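Local coordinates for activator of Hsp90 ATPase homologue 1/2-like C-terminal domain-containing protein (Nitrosomonas europaea, PDB 1XFS) that is of unknown function but has the Bet v 1-like fold of the AHA1 family, whose name-giving members activate the Hsp90 ATPase, at residues L18-P21 / V22-W26. Sequence-based numbering, arbitrary orientation.
Sequences LAVP and VNLVW
With V20 CG1 placed opposite its own backbone nitrogen (chi1 172°), this methyl reaches the first turn of the following helix. It lies 3.5 Å from L24 CB, and the two side chains meet at about a right angle. The same methyl also touches V25 CG2. L24 has its CG opposite its own carbonyl carbon (chi1 -69°), and the extended end of the chain carries CD1 to the CG-CD edge of the P21 ring, obliquely. L24 CD1 and P21 CG are 3.4 Å apart, closer than usual for two carbons. N23 sets its amide oxygen beside CB and CG of the same ring, with OD1 3.1 Å from P21 CB. The P21 carbonyl opens the helix. V25 N bonds to P21 O at 3.2 Å, nearly straight at 165° and in the carbonyl plane, while the bond from L24 N to the same oxygen is weak. V25 CG2 rests 3.4 Å from P21 O. Beyond the turn, V20 packs on L164 and K165 of helix 149-167, and V25 on T127 and L120 of the sheet. P21 is the N-cap of helix 22-30, in the short connection from the first strand to the first helix of a Bet v 1-like helix-grip fold.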
# COMPACT_ATOMS: atom_id res chain seq x y z
N LEU A 18 -13.28 12.08 21.53
CA LEU A 18 -13.14 13.53 21.36
C LEU A 18 -14.52 14.19 21.33
O LEU A 18 -15.42 13.71 20.65
CB LEU A 18 -12.40 13.87 20.07
CG LEU A 18 -10.93 13.44 19.94
CD1 LEU A 18 -10.86 11.96 19.64
CD2 LEU A 18 -10.27 14.24 18.83
N ALA A 19 -14.66 15.28 22.08
CA ALA A 19 -15.93 16.00 22.13
C ALA A 19 -16.04 16.97 20.96
O ALA A 19 -16.23 18.18 21.14
CB ALA A 19 -16.04 16.75 23.45
N VAL A 20 -15.91 16.42 19.76
CA VAL A 20 -15.97 17.17 18.52
C VAL A 20 -16.67 16.30 17.49
O VAL A 20 -16.52 15.08 17.50
CB VAL A 20 -14.54 17.50 18.03
CG1 VAL A 20 -14.58 18.12 16.64
CG2 VAL A 20 -13.86 18.44 19.01
N PRO A 21 -17.47 16.91 16.60
CA PRO A 21 -18.20 16.16 15.56
C PRO A 21 -17.24 15.49 14.57
O PRO A 21 -16.13 15.98 14.35
CB PRO A 21 -19.06 17.24 14.91
CG PRO A 21 -18.21 18.46 15.06
CD PRO A 21 -17.75 18.35 16.49
N VAL A 22 -17.68 14.39 13.98
CA VAL A 22 -16.86 13.62 13.05
C VAL A 22 -16.41 14.40 11.82
O VAL A 22 -15.30 14.17 11.32
CB VAL A 22 -17.60 12.34 12.59
CG1 VAL A 22 -18.79 12.70 11.70
CG2 VAL A 22 -16.63 11.42 11.85
N ASN A 23 -17.24 15.31 11.34
CA ASN A 23 -16.87 16.09 10.16
C ASN A 23 -15.65 16.95 10.45
O ASN A 23 -14.75 17.07 9.61
CB ASN A 23 -18.05 16.96 9.70
CG ASN A 23 -18.43 18.03 10.71
OD1 ASN A 23 -18.72 17.73 11.87
ND2 ASN A 23 -18.44 19.28 10.27
N LEU A 24 -15.59 17.53 11.65
CA LEU A 24 -14.46 18.36 12.02
C LEU A 24 -13.20 17.54 12.25
O LEU A 24 -12.11 17.93 11.84
CB LEU A 24 -14.77 19.17 13.28
CG LEU A 24 -15.82 20.26 13.13
CD1 LEU A 24 -15.96 20.99 14.46
CD2 LEU A 24 -15.40 21.24 12.03
N VAL A 25 -13.35 16.39 12.91
CA VAL A 25 -12.22 15.52 13.18
C VAL A 25 -11.61 15.09 11.85
O VAL A 25 -10.38 15.09 11.68
CB VAL A 25 -12.64 14.26 13.97
CG1 VAL A 25 -11.46 13.30 14.12
CG2 VAL A 25 -13.16 14.68 15.34
N TRP A 26 -12.47 14.76 10.89
CA TRP A 26 -11.98 14.34 9.59
C TRP A 26 -11.15 15.44 8.94
O TRP A 26 -10.12 15.16 8.35
CB TRP A 26 -13.15 13.96 8.67
CG TRP A 26 -12.70 13.47 7.33
CD1 TRP A 26 -12.77 14.14 6.14
CD2 TRP A 26 -12.10 12.19 7.04
NE1 TRP A 26 -12.27 13.35 5.12
CE2 TRP A 26 -11.85 12.16 5.65
CE3 TRP A 26 -11.77 11.08 7.82
CZ2 TRP A 26 -11.28 11.04 5.01
CZ3 TRP A 26 -11.19 9.97 7.18
CH2 TRP A 26 -10.96 9.96 5.80